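Local coordinates for protein putative N-acetylmuramoyl-L-alanine amidase,autolysin cwp6 (Peptoclostridium difficile, PDB 5J72) that probably cleaves the amide link between N-acetylmuramic acid and L-alanine in peptidoglycan as a zinc-dependent amidase, carrying CWB2 modules that anchor it to the cell wall, at residues G170-P175 against I287-K292; D240-S245 against N265-E270. All coordinates share one frame; numbering follows the deposited sequence.

Contact 1: G170-P175 against I287-K292; sequences GITATP and IILANK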
ATOM      1  N   GLY A 170      11.977  13.709   0.465  1.00 55.37           N
ATOM      2  CA  GLY A 170      10.639  14.215   0.725  1.00 50.35           C
ATOM      3  C   GLY A 170       9.716  13.161   1.297  1.00 42.80           C
ATOM      4  O   GLY A 170       8.512  13.320   1.287  1.00 40.77           O
ATOM      5  N   ILE A 171      10.283  12.049   1.829  1.00 32.33           N
ATOM      6  CA  ILE A 171       9.453  10.996   2.332  1.00 28.38           C
ATOM      7  C   ILE A 171       8.668  11.400   3.584  1.00 31.69           C
ATOM      8  O   ILE A 171       7.791  10.639   3.972  1.00 39.32           O
ATOM      9  CB  ILE A 171      10.272   9.658   2.881  0.57 35.63           C
ATOM     10  CG1 ILE A 171      11.260  10.141   4.015  0.57 33.50           C
ATOM     11  CG2 ILE A 171      10.983   8.979   1.685  0.57 36.42           C
ATOM     12  CD1 ILE A 171      12.522   9.268   4.258  0.57 32.93           C
ATOM     13  N   THR A 172       8.973  12.498   4.262  1.00 22.43           N
ATOM     14  CA  THR A 172       8.134  12.847   5.428  1.00 18.40           C
ATOM     15  C   THR A 172       7.284  14.109   5.052  1.00 20.01           C
ATOM     16  O   THR A 172       6.590  14.666   5.917  1.00 23.42           O
ATOM     17  CB  THR A 172       9.011  13.174   6.660  1.00 23.71           C
ATOM     18  OG1 THR A 172       9.947  14.163   6.268  1.00 30.66           O
ATOM     19  CG2 THR A 172       9.746  11.879   7.165  1.00 25.61           C
ATOM     20  N   ALA A 173       7.326  14.516   3.787  1.00 22.79           N
ATOM     21  CA  ALA A 173       6.575  15.697   3.289  1.00 21.80           C
ATOM     22  C   ALA A 173       5.090  15.447   3.180  1.00 20.25           C
ATOM     23  O   ALA A 173       4.361  16.411   3.288  1.00 19.97           O
ATOM     24  CB  ALA A 173       7.079  16.083   1.915  1.00 21.08           C
ATOM     25  N   THR A 174       4.590  14.167   3.016  1.00 21.12           N
ATOM     26  CA  THR A 174       3.137  13.998   2.832  1.00 18.93           C
ATOM     27  C   THR A 174       2.298  14.508   3.935  1.00 18.66           C
ATOM     28  O   THR A 174       1.301  15.156   3.649  1.00 17.55           O
ATOM     29  CB  THR A 174       2.775  12.495   2.472  1.00 20.47           C
ATOM     30  OG1 THR A 174       3.283  12.287   1.159  1.00 23.11           O
ATOM     31  CG2 THR A 174       1.310  12.237   2.496  1.00 20.68           C
ATOM     32  N   PRO A 175       2.610  14.272   5.236  1.00 20.17           N
ATOM     33  CA  PRO A 175       1.740  14.801   6.295  1.00 18.14           C
ATOM     34  C   PRO A 175       1.656  16.351   6.316  1.00 16.72           C
ATOM     35  O   PRO A 175       0.655  16.925   6.722  1.00 20.45           O
ATOM     36  CB  PRO A 175       2.361  14.211   7.589  1.00 19.55           C
ATOM     37  CG  PRO A 175       3.015  12.958   7.115  1.00 20.82           C
ATOM     38  CD  PRO A 175       3.623  13.340   5.778  1.00 22.67           C
ATOM     39  N   ILE A 287       5.636  11.947  10.494  1.00 16.86           N
ATOM     40  CA  ILE A 287       6.530  10.786  10.410  1.00 19.16           C
ATOM     41  C   ILE A 287       7.856  11.312  11.004  1.00 22.23           C
ATOM     42  O   ILE A 287       8.400  12.330  10.545  1.00 20.38           O
ATOM     43  CB  ILE A 287       6.771  10.330   8.954  1.00 19.01           C
ATOM     44  CG1 ILE A 287       5.445   9.771   8.336  1.00 18.17           C
ATOM     45  CG2 ILE A 287       7.892   9.244   8.942  1.00 20.39           C
ATOM     46  CD1 ILE A 287       5.619   9.637   6.763  1.00 19.56           C
ATOM     47  N   ILE A 288       8.333  10.645  12.061  1.00 20.82           N
ATOM     48  CA  ILE A 288       9.547  11.080  12.737  1.00 22.20           C
ATOM     49  C   ILE A 288      10.598  10.095  12.345  1.00 23.74           C
ATOM     50  O   ILE A 288      10.426   8.881  12.521  1.00 22.89           O
ATOM     51  CB  ILE A 288       9.297  11.074  14.255  1.00 22.02           C
ATOM     52  CG1 ILE A 288       8.304  12.211  14.670  1.00 23.48           C
ATOM     53  CG2 ILE A 288      10.668  11.219  14.994  1.00 23.29           C
ATOM     54  CD1 ILE A 288       8.873  13.663  14.496  1.00 20.87           C
ATOM     55  N   LEU A 289      11.686  10.577  11.774  1.00 24.98           N
ATOM     56  CA  LEU A 289      12.739   9.674  11.383  1.00 22.05           C
ATOM     57  C   LEU A 289      13.782   9.484  12.532  1.00 24.71           C
ATOM     58  O   LEU A 289      14.210  10.446  13.166  1.00 27.60           O
ATOM     59  CB  LEU A 289      13.417  10.181  10.106  1.00 22.02           C
ATOM     60  CG  LEU A 289      12.446  10.262   8.922  1.00 24.10           C
ATOM     61  CD1 LEU A 289      13.245  10.731   7.644  1.00 26.68           C
ATOM     62  CD2 LEU A 289      11.821   8.839   8.654  1.00 24.52           C
ATOM     63  N   ALA A 290      14.194   8.260  12.742  1.00 27.35           N
ATOM     64  CA  ALA A 290      15.080   7.932  13.863  1.00 29.56           C
ATOM     65  C   ALA A 290      16.256   7.059  13.458  1.00 27.59           C
ATOM     66  O   ALA A 290      16.417   6.627  12.308  1.00 26.55           O
ATOM     67  CB  ALA A 290      14.261   7.168  14.899  1.00 27.47           C
ATOM     68  N   ASN A 291      17.144   6.831  14.477  1.00 28.78           N
ATOM     69  CA  ASN A 291      18.246   5.895  14.345  1.00 30.49           C
ATOM     70  C   ASN A 291      17.706   4.563  14.880  1.00 31.80           C
ATOM     71  O   ASN A 291      16.620   4.523  15.459  1.00 30.43           O
ATOM     72  CB  ASN A 291      19.472   6.369  15.209  1.00 33.09           C
ATOM     73  CG  ASN A 291      20.043   7.629  14.629  1.00 37.75           C
ATOM     74  OD1 ASN A 291      20.553   7.581  13.531  1.00 43.15           O
ATOM     75  ND2 ASN A 291      19.890   8.795  15.229  1.00 40.95           N
ATOM     76  N   LYS A 292      18.451   3.488  14.743  1.00 31.99           N
ATOM     77  CA  LYS A 292      17.988   2.200  15.227  1.00 31.38           C
ATOM     78  C   LYS A 292      17.635   2.177  16.707  1.00 31.98           C
ATOM     79  O   LYS A 292      16.609   1.599  17.068  1.00 30.47           O
ATOM     80  CB  LYS A 292      19.053   1.155  14.957  1.00 33.68           C
ATOM     81  CG  LYS A 292      18.630  -0.215  15.451  1.00 38.66           C
ATOM     82  CD  LYS A 292      19.481  -1.292  14.791  1.00 45.48           C
ATOM     83  CE  LYS A 292      19.583  -2.513  15.639  1.00 52.34           C
ATOM     84  NZ  LYS A 292      20.806  -3.293  15.300  1.00 56.01           N
TER
HETATM   85  O   HOH W   1       5.792  14.248   8.477  1.00 19.32           O
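With chi1 at 53°, T172 turns its methyl CG2 anti to its own carbonyl carbon and into the angle between I287 and L289, while L289 (chi1 -61°) swings CG back beside its backbone N to meet that methyl tip to tip. T172 CG2 stands 3.6 Å from L289 CG and 3.7 Å from I287 CG2, and it also rests against the carbonyl oxygen of I287. Next to it, in one of its two conformers, I171 crosses L289 obliquely, I171 CD1 lying 3.8 Å from L289 CD1. On the far side of T172, the ring of P175 meets I287 at about a right angle through CG and CG1, and I287 CD1 reaches the carbonyl oxygen of I171. A type I turn from G170 to A173 presents I171 and T172 together to strand 287-290, the edge strand of the second CWB2 module's parallel sheet. One water bridges the segments, donating to T172 O (2.7 Å) and accepting from I287 N (3.1 Å). Helix 270-283 also packs on I287 and P175. With no direct hydrogen bond between the segments, the fit of the two CWB2 modules here rests on the shapes of apolar groups, and the buried T172 O and I287 N meet across it through water.

Contact 2: D240-S245 against N265-E270; sequences DRHETS and NGYAGE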
ATOM      1  N   ASP A 240      20.131  16.957   8.141  1.00 38.72           N
ATOM      2  CA  ASP A 240      19.971  15.603   7.645  1.00 32.03           C
ATOM      3  C   ASP A 240      18.467  15.267   7.664  1.00 28.12           C
ATOM      4  O   ASP A 240      17.691  16.098   8.115  1.00 30.43           O
ATOM      5  CB  ASP A 240      20.757  14.598   8.541  1.00 31.31           C
ATOM      6  CG  ASP A 240      20.287  14.404   9.987  1.00 39.97           C
ATOM      7  OD1 ASP A 240      19.232  14.930  10.355  1.00 37.67           O
ATOM      8  OD2 ASP A 240      20.988  13.721  10.748  1.00 46.40           O
ATOM      9  N   ARG A 241      18.085  14.104   7.212  1.00 31.22           N
ATOM     10  CA  ARG A 241      16.662  13.665   7.195  1.00 30.96           C
ATOM     11  C   ARG A 241      16.046  13.713   8.551  1.00 28.62           C
ATOM     12  O   ARG A 241      14.884  14.045   8.653  1.00 27.85           O
ATOM     13  CB  ARG A 241      16.562  12.194   6.799  1.00 31.84           C
ATOM     14  CG  ARG A 241      17.317  11.911   5.552  1.00 36.15           C
ATOM     15  CD  ARG A 241      17.332  10.456   5.236  1.00 31.05           C
ATOM     16  NE  ARG A 241      17.757  10.310   3.861  1.00 33.59           N
ATOM     17  CZ  ARG A 241      17.596   9.204   3.172  1.00 37.02           C
ATOM     18  NH1 ARG A 241      17.033   8.150   3.732  1.00 32.45           N
ATOM     19  NH2 ARG A 241      17.989   9.136   1.906  1.00 42.04           N
ATOM     20  N   HIS A 242      16.786  13.373   9.632  1.00 27.92           N
ATOM     21  CA  HIS A 242      16.130  13.354  10.954  1.00 25.41           C
ATOM     22  C   HIS A 242      15.729  14.702  11.361  1.00 28.51           C
ATOM     23  O   HIS A 242      14.610  14.870  11.860  1.00 26.84           O
ATOM     24  CB  HIS A 242      17.030  12.766  12.090  1.00 30.13           C
ATOM     25  CG  HIS A 242      17.748  11.527  11.684  1.00 38.95           C
ATOM     26  ND1 HIS A 242      17.144  10.286  11.716  1.00 44.06           N
ATOM     27  CD2 HIS A 242      19.006  11.333  11.227  1.00 44.28           C
ATOM     28  CE1 HIS A 242      18.021   9.391  11.287  1.00 42.54           C
ATOM     29  NE2 HIS A 242      19.153   9.991  10.987  1.00 48.15           N
ATOM     30  N   GLU A 243      16.616  15.722  11.170  1.00 29.09           N
ATOM     31  CA  GLU A 243      16.252  17.064  11.581  1.00 31.28           C
ATOM     32  C   GLU A 243      15.122  17.626  10.661  1.00 23.68           C
ATOM     33  O   GLU A 243      14.257  18.299  11.147  1.00 27.51           O
ATOM     34  CB  GLU A 243      17.466  18.043  11.479  1.00 30.26           C
ATOM     35  CG  GLU A 243      17.115  19.306  12.286  1.00 36.40           C
ATOM     36  CD  GLU A 243      18.185  20.428  12.156  1.00 41.08           C
ATOM     37  OE1 GLU A 243      19.060  20.389  11.259  1.00 46.33           O
ATOM     38  OE2 GLU A 243      18.095  21.342  12.963  1.00 50.38           O
ATOM     39  N   THR A 244      15.198  17.380   9.379  1.00 27.02           N
ATOM     40  CA  THR A 244      14.117  17.839   8.492  1.00 25.06           C
ATOM     41  C   THR A 244      12.763  17.258   8.938  1.00 21.79           C
ATOM     42  O   THR A 244      11.794  17.999   8.951  1.00 23.70           O
ATOM     43  CB  THR A 244      14.418  17.424   7.072  1.00 29.14           C
ATOM     44  OG1 THR A 244      15.614  18.110   6.697  1.00 27.64           O
ATOM     45  CG2 THR A 244      13.253  17.849   6.092  1.00 29.52           C
ATOM     46  N   SER A 245      12.703  15.946   9.354  1.00 21.09           N
ATOM     47  CA  SER A 245      11.429  15.384   9.802  1.00 22.96           C
ATOM     48  C   SER A 245      11.005  16.101  11.052  1.00 23.24           C
ATOM     49  O   SER A 245       9.821  16.352  11.284  1.00 21.68           O
ATOM     50  CB  SER A 245      11.537  13.857   9.991  1.00 24.79           C
ATOM     51  OG  SER A 245      12.166  13.421  11.192  1.00 30.78           O
ATOM     52  N   ASN A 265      13.028   4.297  10.463  1.00 24.83           N
ATOM     53  CA  ASN A 265      14.486   4.490  10.487  1.00 25.69           C
ATOM     54  C   ASN A 265      14.822   5.409   9.296  1.00 24.39           C
ATOM     55  O   ASN A 265      14.497   5.076   8.191  1.00 24.72           O
ATOM     56  CB  ASN A 265      15.182   3.129  10.404  1.00 26.30           C
ATOM     57  CG  ASN A 265      16.670   3.281  10.573  1.00 32.17           C
ATOM     58  OD1 ASN A 265      17.290   4.036   9.810  1.00 29.24           O
ATOM     59  ND2 ASN A 265      17.295   2.606  11.548  1.00 29.48           N
ATOM     60  N   GLY A 266      15.432   6.583   9.564  1.00 23.34           N
ATOM     61  CA  GLY A 266      15.709   7.571   8.524  1.00 23.87           C
ATOM     62  C   GLY A 266      16.454   7.049   7.332  1.00 26.66           C
ATOM     63  O   GLY A 266      16.059   7.283   6.193  1.00 23.83           O
ATOM     64  N   TYR A 267      17.587   6.333   7.574  1.00 27.21           N
ATOM     65  CA  TYR A 267      18.390   5.874   6.455  1.00 29.23           C
ATOM     66  C   TYR A 267      18.152   4.401   6.119  1.00 31.46           C
ATOM     67  O   TYR A 267      18.383   3.984   4.980  1.00 32.83           O
ATOM     68  CB  TYR A 267      19.909   6.132   6.739  1.00 27.44           C
ATOM     69  CG  TYR A 267      20.225   7.604   6.602  1.00 29.51           C
ATOM     70  CD1 TYR A 267      20.613   8.142   5.384  1.00 32.74           C
ATOM     71  CD2 TYR A 267      20.098   8.469   7.687  1.00 34.76           C
ATOM     72  CE1 TYR A 267      20.866   9.501   5.246  1.00 33.27           C
ATOM     73  CE2 TYR A 267      20.348   9.829   7.556  1.00 34.09           C
ATOM     74  CZ  TYR A 267      20.730  10.337   6.334  1.00 40.00           C
ATOM     75  OH  TYR A 267      20.976  11.680   6.201  1.00 55.38           O
ATOM     76  N   ALA A 268      17.679   3.609   7.068  1.00 30.83           N
ATOM     77  CA  ALA A 268      17.479   2.217   6.696  1.00 31.91           C
ATOM     78  C   ALA A 268      15.987   1.899   6.513  1.00 37.36           C
ATOM     79  O   ALA A 268      15.668   0.763   6.173  1.00 38.59           O
ATOM     80  CB  ALA A 268      18.050   1.304   7.787  1.00 34.75           C
ATOM     81  N   GLY A 269      15.057   2.881   6.724  1.00 34.55           N
ATOM     82  CA  GLY A 269      13.645   2.550   6.579  1.00 30.31           C
ATOM     83  C   GLY A 269      12.906   3.487   5.663  1.00 28.20           C
ATOM     84  O   GLY A 269      11.821   3.978   5.990  1.00 26.77           O
ATOM     85  N   GLU A 270      13.506   3.753   4.509  1.00 28.21           N
ATOM     86  CA  GLU A 270      12.881   4.637   3.536  1.00 30.62           C
ATOM     87  C   GLU A 270      11.515   4.067   3.114  1.00 28.97           C
ATOM     88  O   GLU A 270      10.543   4.822   3.016  1.00 26.04           O
ATOM     89  CB  GLU A 270      13.790   4.787   2.308  1.00 32.68           C
ATOM     90  CG  GLU A 270      15.015   5.648   2.616  1.00 36.92           C
ATOM     91  CD  GLU A 270      15.974   5.801   1.396  1.00 47.17           C
ATOM     92  OE1 GLU A 270      17.015   6.487   1.552  1.00 47.40           O
ATOM     93  OE2 GLU A 270      15.672   5.269   0.299  1.00 48.16           O
TER
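R241 reaches from the first turn of helix 241-253 across the ring of Y267 to the carboxylate of E270. From CB, its chain leaves with CG beside the backbone N (chi1 -51°) and runs extended to NE. R241 CG lies 3.7 Å from the Y267 hydroxyl oxygen, OH. R241 CD comes over the ring face, 3.7 Å from the Y267 centroid in a CH-pi contact, and NE then passes above CE1. The guanidinium lies flat against Y267 in an offset stack, the two planes only 11° apart, shifted past the CD1-CE1 edge of the ring. At the tip, R241 NH1 donates to G266 O at 2.8 Å. R241 NH1 also donates to E270 OE1, at 2.7 Å, and R241 NH2 to the same oxygen. This end-on salt bridge puts two donors on the anti side of OE1, both tilted out of the carboxylate plane, NH2 more than NH1; both acceptors lie in the guanidinium plane. The ring on one face and the acceptors at the edge thus fix the rotation of the group.

Within the second CWB2 module, the site sits just past the C-terminal end of strand 260-265 of its parallel sheet, where the chain turns into helix 270-283. The turn is an Asx motif, N265 OD1 accepting from A268 N, and G269 is the N-cap of the helix that begins with E270. Across from it, D240 caps helix 241-253 by accepting from E243 N through OD1.

H242 approaches Y267 from another direction: H242 NE2 sits at the edge of the tyrosine ring, 3.6 Å from Y267 CE2, with the two ring planes inclined at 57°. The imidazole also packs on G266, H242 CE1 lying 4.0 Å from G266 CA. A168 of the first CWB2 module touches both R241 and E270.

How the contacts relate
From the N terminus, the chain passes through residues 170-175 in the first CWB2 module and goes on to helix 241-253 of the second. Contact 2 closes a short loop from there to the turn after strand 260-265, taking in the helix and the strand. Helix 270-283 follows before strand 287-290 returns to residues 170-175, so contact 1 closes a much longer loop with contact 2 nested inside it. The contacts' centres are about 6 Å apart, and the contacts touch directly: S245 OG with L289 N, and G266 N with A290 O, are probable hydrogen bonds. Contact 2 joins parts of one module, whereas contact 1 ties that module to its predecessor.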